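Local structure of BugD (Bordetella pertussis Tohama I, 2F5X) at residues H81-S89 / V293-A301; V23-T31 / P170-M178. The protein probably serves as a periplasmic solute receptor for a tripartite tricarboxylate-type transporter, holding aspartic acid in its binding cleft. All coordinates share one frame; numbering follows the deposited sequence.

How the interactions relate
Interaction 1 is a largely buried contact, whereas interaction 2 is partly buried and includes several exposed residues. In 81-89 / 293-301 a short helix packs on the long helix 286-306 through small side chains, an indole and one bridging water, with no direct hydrogen bond joining the segments. In 23-31 / 170-178 two loops that start helices 30-46 and 174-182 meet through a backbone bond, and both bind aspartic acid. The centres of interaction 1 and interaction 2 lie about 20 Å apart, on opposite sides of the chain's centre. H81, at the start of 81-89, links them: its ring meets F25 and binds the same ligand, while the packing with 293-301 is remote from the pocket.

Interaction 1: H81-S89 / V293-A301; sequences HAGFSTAPS and VKQQVPQWA. With ASP (aspartic acid), chain D.
S85 drives into the groove between Q296 and W300, and here the packing is tightest. Its OG lies at the edge of the indole, 3.2 Å from W300 CD1 and near the ring plane, while its other flank meets Q296 CB. V297 CG2 packs against the same residue, 3.7 Å from S85 O and close to its CB. Within its own segment the hydroxyl donates to A82 O at 2.7 Å, on an in-plane lone pair of a carbonyl that also takes S85 N; OG set between the backbone N and the carbonyl carbon (chi1 73°) allows this turn back. T86 CG2 comes over the face of the indole, a CH-pi contact 4.0 Å from the centroid of the W300 five-membered ring. W300 NE1 donates to Q296 OE1 at 2.9 Å, poorly directed at 67° out of the amide plane; the main partner of that oxygen is W238 NE1. The neighbouring F84 turns its ring edge to V293, nearer the start of 293-301.

The P88-S89 end is partly exposed and water-mediated. S89 OG rests 3.3 Å from A301 CB and donates to a water at 2.6 Å, which joins it and S85 O to V297 O across the two segments.

The weakly bonded helix 83-86 follows strand 76-81 and carries a pocket histidine at its start: H81 ND1 caps it by accepting from G83 N, and H81 NE2 donates to OD2 of the bound aspartic acid at 2.7 Å. It packs through S85 and T86 on the long C-terminal helix 286-306 of this periplasmic-binding-protein fold. F84 and A87 touch T64 and T61 of helix 61-68, W238 of strand 236-244 backs A82, S85 and V293, W242 stacks on F84, and W300 reaches L153 of helix 150-162.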
# COMPACT_ATOMS: atom_id res chain seq x y z
N HIS A 81 5.25 -0.04 -0.05
CA HIS A 81 4.44 0.99 -0.67
C HIS A 81 4.66 2.37 -0.06
O HIS A 81 5.60 2.56 0.72
CB HIS A 81 2.96 0.57 -0.68
CG HIS A 81 2.36 0.35 0.67
ND1 HIS A 81 2.50 1.25 1.71
CD2 HIS A 81 1.58 -0.65 1.14
CE1 HIS A 81 1.83 0.82 2.76
NE2 HIS A 81 1.26 -0.34 2.44
N ALA A 82 3.80 3.32 -0.41
CA ALA A 82 3.89 4.72 0.03
C ALA A 82 4.02 4.90 1.55
O ALA A 82 4.47 5.95 2.01
CB ALA A 82 2.70 5.52 -0.51
N GLY A 83 3.62 3.89 2.31
CA GLY A 83 3.82 3.89 3.76
C GLY A 83 5.28 4.07 4.13
O GLY A 83 5.60 4.58 5.21
N PHE A 84 6.18 3.66 3.23
CA PHE A 84 7.61 3.93 3.37
C PHE A 84 7.85 5.41 3.60
O PHE A 84 8.73 5.79 4.36
CB PHE A 84 8.32 3.49 2.07
CG PHE A 84 9.81 3.63 2.09
CD1 PHE A 84 10.62 2.53 2.37
CD2 PHE A 84 10.42 4.84 1.76
CE1 PHE A 84 12.02 2.65 2.34
CE2 PHE A 84 11.81 4.98 1.74
CZ PHE A 84 12.61 3.88 2.03
N SER A 85 7.04 6.25 2.93
CA SER A 85 7.18 7.70 2.99
C SER A 85 6.35 8.37 4.09
O SER A 85 6.63 9.52 4.45
CB SER A 85 6.89 8.34 1.62
OG SER A 85 5.51 8.32 1.29
N THR A 86 5.33 7.69 4.62
CA THR A 86 4.55 8.28 5.72
C THR A 86 5.18 8.01 7.08
O THR A 86 5.16 8.87 7.96
CB THR A 86 3.08 7.79 5.74
OG1 THR A 86 3.05 6.36 5.91
CG2 THR A 86 2.38 8.07 4.41
N ALA A 87 5.73 6.80 7.26
CA ALA A 87 6.26 6.39 8.56
C ALA A 87 7.27 7.36 9.19
O ALA A 87 7.22 7.57 10.40
CB ALA A 87 6.84 4.95 8.49
N PRO A 88 8.17 7.97 8.40
CA PRO A 88 9.11 8.94 8.97
C PRO A 88 8.46 10.16 9.62
O PRO A 88 9.12 10.83 10.42
CB PRO A 88 9.97 9.35 7.77
CG PRO A 88 9.89 8.15 6.85
CD PRO A 88 8.44 7.73 6.97
N SER A 89 7.19 10.45 9.29
CA SER A 89 6.46 11.54 9.93
C SER A 89 5.56 11.06 11.06
O SER A 89 4.88 11.85 11.71
CB SER A 89 5.61 12.30 8.90
OG SER A 89 6.45 12.87 7.91
N VAL A 293 10.28 9.27 -3.41
CA VAL A 293 10.46 9.36 -1.95
C VAL A 293 10.75 10.80 -1.51
O VAL A 293 10.18 11.29 -0.53
CB VAL A 293 11.56 8.39 -1.44
CG1 VAL A 293 11.86 8.61 0.07
CG2 VAL A 293 11.15 6.93 -1.69
N LYS A 294 11.62 11.48 -2.26
CA LYS A 294 12.00 12.86 -1.98
C LYS A 294 10.79 13.80 -1.96
O LYS A 294 10.70 14.68 -1.11
CB LYS A 294 13.05 13.35 -3.00
CG LYS A 294 13.50 14.80 -2.81
CD LYS A 294 14.43 15.26 -3.92
CE LYS A 294 14.64 16.78 -3.91
NZ LYS A 294 15.25 17.26 -5.18
N GLN A 295 9.87 13.60 -2.90
CA GLN A 295 8.66 14.42 -2.99
C GLN A 295 7.64 14.02 -1.93
O GLN A 295 6.99 14.88 -1.33
CB GLN A 295 8.04 14.31 -4.39
CG GLN A 295 6.89 15.29 -4.66
CD GLN A 295 5.57 14.84 -4.05
OE1 GLN A 295 5.32 13.64 -3.90
NE2 GLN A 295 4.72 15.80 -3.69
N GLN A 296 7.53 12.72 -1.68
CA GLN A 296 6.43 12.20 -0.87
C GLN A 296 6.56 12.41 0.63
O GLN A 296 5.57 12.70 1.31
CB GLN A 296 6.19 10.72 -1.18
CG GLN A 296 5.51 10.50 -2.54
CD GLN A 296 4.01 10.62 -2.44
OE1 GLN A 296 3.34 9.68 -2.03
NE2 GLN A 296 3.47 11.77 -2.85
N VAL A 297 7.78 12.25 1.16
CA VAL A 297 7.97 12.41 2.60
C VAL A 297 7.49 13.79 3.08
O VAL A 297 6.65 13.85 3.98
CB VAL A 297 9.42 12.05 3.07
CG1 VAL A 297 9.58 12.33 4.56
CG2 VAL A 297 9.73 10.58 2.78
N PRO A 298 7.96 14.89 2.49
CA PRO A 298 7.47 16.21 2.91
C PRO A 298 5.97 16.41 2.64
O PRO A 298 5.30 17.10 3.42
CB PRO A 298 8.31 17.20 2.09
CG PRO A 298 9.46 16.41 1.56
CD PRO A 298 8.98 15.00 1.43
N GLN A 299 5.44 15.81 1.57
CA GLN A 299 4.02 15.96 1.29
C GLN A 299 3.16 15.39 2.43
O GLN A 299 2.29 16.07 2.97
CB GLN A 299 3.63 15.32 -0.03
CG GLN A 299 2.14 15.45 -0.35
CD GLN A 299 1.74 14.65 -1.57
OE1 GLN A 299 2.22 14.93 -2.67
NE2 GLN A 299 0.87 13.67 -1.39
N TRP A 300 3.42 14.14 2.80
CA TRP A 300 2.66 13.54 3.89
C TRP A 300 2.97 14.18 5.24
O TRP A 300 2.10 14.25 6.10
CB TRP A 300 2.84 12.02 3.92
CG TRP A 300 2.47 11.37 2.61
CD1 TRP A 300 3.28 10.58 1.82
CD2 TRP A 300 1.21 11.46 1.93
NE1 TRP A 300 2.58 10.18 0.70
CE2 TRP A 300 1.31 10.70 0.75
CE3 TRP A 300 -0.01 12.11 2.21
CZ2 TRP A 300 0.26 10.56 -0.17
CZ3 TRP A 300 -1.07 11.97 1.29
CH2 TRP A 300 -0.92 11.20 0.13
N ALA A 301 4.19 14.69 5.41
CA ALA A 301 4.55 15.38 6.65
C ALA A 301 3.61 16.56 6.88
O ALA A 301 3.13 16.77 8.01
CB ALA A 301 6.00 15.85 6.59
N ASP D . -0.53 -2.83 1.85
CA ASP D . -0.82 -3.43 3.18
C ASP D . -0.93 -4.95 3.11
O ASP D . -1.57 -5.58 3.97
CB ASP D . -2.11 -2.85 3.76
CG ASP D . -1.98 -1.38 4.09
OD1 ASP D . -3.03 -0.75 4.36
OD2 ASP D . -0.87 -0.79 4.10
OXT ASP D . -0.37 -5.52 2.18
O HOH W 1 5.90 11.79 5.58

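Interaction 2: V23-T31 / P170-M178; sequences VPFAAGGPT and PYKGTAPAM. With ASP (aspartic acid), chain D.
K172 O is approached by two groups of 23-31: A26 N donates to it at 3.0 Å with an N-H...O angle of 152°, and F25 CA adds a CA-H...O contact at 3.4 Å. The amide arrives from above the carbonyl plane, 40° out of it. A water lying between P24 O and K172 O spans the same seam. Beside it, A26 CB rests on P176 CD at 3.6 Å.

A26 to G29 form a type II beta turn with G28 at positive phi, and A175 CB packs against the turn, nearest A27 O at 3.4 Å. G29 and G173 are the N-cap residues of helices 30-46 and 174-182, so two helix starts meet side by side and both direct backbone N-H groups at the ligand carboxylate: T31 N donates to OXT of the aspartic acid at 3.1 Å, T174 N to its O at 3.0 Å. Such N-terminal helix ends at the carboxylate are consistent with the cleft of the periplasmic-binding-protein fold, and probably help stabilise the negative charge. A second water reaches the same O and accepts from A175 N. S151, A150, Q192 and H81 also hydrogen-bond the ligand.

The ligand amino group donates to T31 OG1 at 2.9 Å, a hydroxyl also bonded to H239. One face of the F25 ring forms a wall of the pocket, the ligand CA standing 3.4 Å from the ring plane over its centre; with CG anti to the carbonyl carbon (chi1 -64°), the ring is turned to the ligand. P30 and T174 cross at about a right angle nearby, the T174 hydroxyl being bonded to D191 of strand 188-192.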
# COMPACT_ATOMS: atom_id res chain seq x y z
N VAL A 23 7.91 -8.48 2.19
CA VAL A 23 6.67 -7.71 2.14
C VAL A 23 6.31 -7.42 3.61
O VAL A 23 6.04 -8.37 4.35
CB VAL A 23 5.56 -8.54 1.47
CG1 VAL A 23 4.18 -7.90 1.67
CG2 VAL A 23 5.85 -8.72 -0.00
N PRO A 24 6.36 -6.17 4.05
CA PRO A 24 6.11 -5.84 5.47
C PRO A 24 4.66 -5.96 5.97
O PRO A 24 4.25 -5.20 6.85
CB PRO A 24 6.59 -4.39 5.57
CG PRO A 24 7.60 -4.26 4.42
CD PRO A 24 6.82 -4.98 3.31
N PHE A 25 3.91 -6.92 5.43
CA PHE A 25 2.51 -7.13 5.80
C PHE A 25 2.13 -8.58 5.69
O PHE A 25 2.81 -9.37 5.02
CB PHE A 25 1.58 -6.31 4.90
CG PHE A 25 1.78 -4.82 5.04
CD1 PHE A 25 1.25 -4.14 6.14
CD2 PHE A 25 2.51 -4.12 4.10
CE1 PHE A 25 1.45 -2.78 6.29
CE2 PHE A 25 2.70 -2.74 4.24
CZ PHE A 25 2.17 -2.07 5.33
N ALA A 26 1.01 -8.93 6.33
CA ALA A 26 0.52 -10.30 6.34
C ALA A 26 0.29 -10.83 4.93
O ALA A 26 -0.12 -10.10 4.03
CB ALA A 26 -0.78 -10.36 7.15
N ALA A 27 0.56 -12.12 4.76
CA ALA A 27 0.31 -12.81 3.50
C ALA A 27 -1.16 -12.71 3.11
O ALA A 27 -2.04 -12.67 3.97
CB ALA A 27 0.71 -14.26 3.64
N GLY A 28 -1.42 -12.67 1.81
CA GLY A 28 -2.77 -12.71 1.29
C GLY A 28 -3.42 -11.35 1.08
O GLY A 28 -4.57 -11.28 0.63
N GLY A 29 -2.71 -10.28 1.44
CA GLY A 29 -3.23 -8.93 1.30
C GLY A 29 -2.71 -8.24 0.04
O GLY A 29 -2.14 -8.89 -0.83
N PRO A 30 -2.93 -6.94 -0.06
CA PRO A 30 -2.69 -6.21 -1.31
C PRO A 30 -1.22 -6.23 -1.76
O PRO A 30 -0.93 -6.53 -2.91
CB PRO A 30 -3.18 -4.79 -1.00
CG PRO A 30 -3.28 -4.70 0.51
CD PRO A 30 -3.49 -6.09 1.01
N THR A 31 -0.31 -5.91 -0.85
CA THR A 31 1.11 -5.87 -1.22
C THR A 31 1.64 -7.27 -1.50
O THR A 31 2.47 -7.46 -2.40
CB THR A 31 1.91 -5.15 -0.14
OG1 THR A 31 1.42 -3.81 -0.01
CG2 THR A 31 3.38 -4.96 -0.56
N PRO A 170 -5.92 -1.67 14.66
CA PRO A 170 -4.79 -2.00 13.78
C PRO A 170 -4.52 -3.51 13.64
O PRO A 170 -4.63 -4.28 14.62
CB PRO A 170 -3.62 -1.30 14.48
CG PRO A 170 -3.94 -1.48 15.96
CD PRO A 170 -5.48 -1.42 16.05
N TYR A 171 -4.21 -3.92 12.41
CA TYR A 171 -3.89 -5.31 12.06
C TYR A 171 -2.51 -5.36 11.41
O TYR A 171 -1.97 -4.32 11.04
CB TYR A 171 -4.93 -5.84 11.07
CG TYR A 171 -6.33 -5.97 11.63
CD1 TYR A 171 -6.80 -7.20 12.08
CD2 TYR A 171 -7.18 -4.87 11.69
CE1 TYR A 171 -8.09 -7.33 12.59
CE2 TYR A 171 -8.47 -4.99 12.21
CZ TYR A 171 -8.92 -6.22 12.65
OH TYR A 171 -10.19 -6.35 13.17
N LYS A 172 -1.96 -6.56 11.25
CA LYS A 172 -0.64 -6.72 10.62
C LYS A 172 -0.70 -6.62 9.10
O LYS A 172 0.30 -6.84 8.41
CB LYS A 172 0.01 -8.04 11.04
CG LYS A 172 0.54 -8.01 12.47
CD LYS A 172 1.07 -9.38 12.88
CE LYS A 172 1.89 -9.31 14.17
NZ LYS A 172 1.33 -8.37 15.19
N GLY A 173 -1.89 -6.33 8.58
CA GLY A 173 -2.10 -6.20 7.14
C GLY A 173 -3.58 -6.09 6.89
O GLY A 173 -4.38 -6.34 7.81
N THR A 174 -3.99 -5.72 5.69
CA THR A 174 -5.44 -5.70 5.42
C THR A 174 -6.02 -7.05 5.03
O THR A 174 -7.23 -7.15 4.88
CB THR A 174 -5.85 -4.62 4.41
OG1 THR A 174 -5.05 -4.75 3.23
CG2 THR A 174 -5.55 -3.23 4.98
N ALA A 175 -5.19 -8.08 4.87
CA ALA A 175 -5.74 -9.43 4.77
C ALA A 175 -6.45 -9.86 6.08
O ALA A 175 -7.64 -10.19 6.05
CB ALA A 175 -4.66 -10.46 4.34
N PRO A 176 -5.77 -9.84 7.23
CA PRO A 176 -6.47 -10.11 8.50
C PRO A 176 -7.58 -9.10 8.80
O PRO A 176 -8.61 -9.48 9.35
CB PRO A 176 -5.36 -10.02 9.57
CG PRO A 176 -4.21 -9.40 8.92
CD PRO A 176 -4.32 -9.65 7.44
N ALA A 177 -7.38 -7.84 8.42
CA ALA A 177 -8.44 -6.84 8.63
C ALA A 177 -9.68 -7.21 7.81
O ALA A 177 -10.80 -7.17 8.33
CB ALA A 177 -7.96 -5.46 8.27
N MSE A 178 -9.47 -7.59 6.55
CA MSE A 178 -10.57 -8.02 5.68
C MSE A 178 -11.32 -9.22 6.25
O MSE A 178 -12.56 -9.28 6.17
CB MSE A 178 -10.06 -8.34 4.27
CG MSE A 178 -11.16 -8.81 3.31
SE MSE A 178 -12.51 -7.44 2.92
CE MSE A 178 -11.44 -6.42 1.58
N ASP D . -0.53 -2.83 1.85
CA ASP D . -0.82 -3.43 3.18
C ASP D . -0.93 -4.95 3.11
O ASP D . -1.57 -5.58 3.97
CB ASP D . -2.11 -2.85 3.76
CG ASP D . -1.98 -1.38 4.09
OD1 ASP D . -3.03 -0.75 4.36
OD2 ASP D . -0.87 -0.79 4.10
OXT ASP D . -0.37 -5.52 2.18
O HOH W 2 2.45 -4.73 9.02
O HOH W 3 -2.23 -8.14 4.50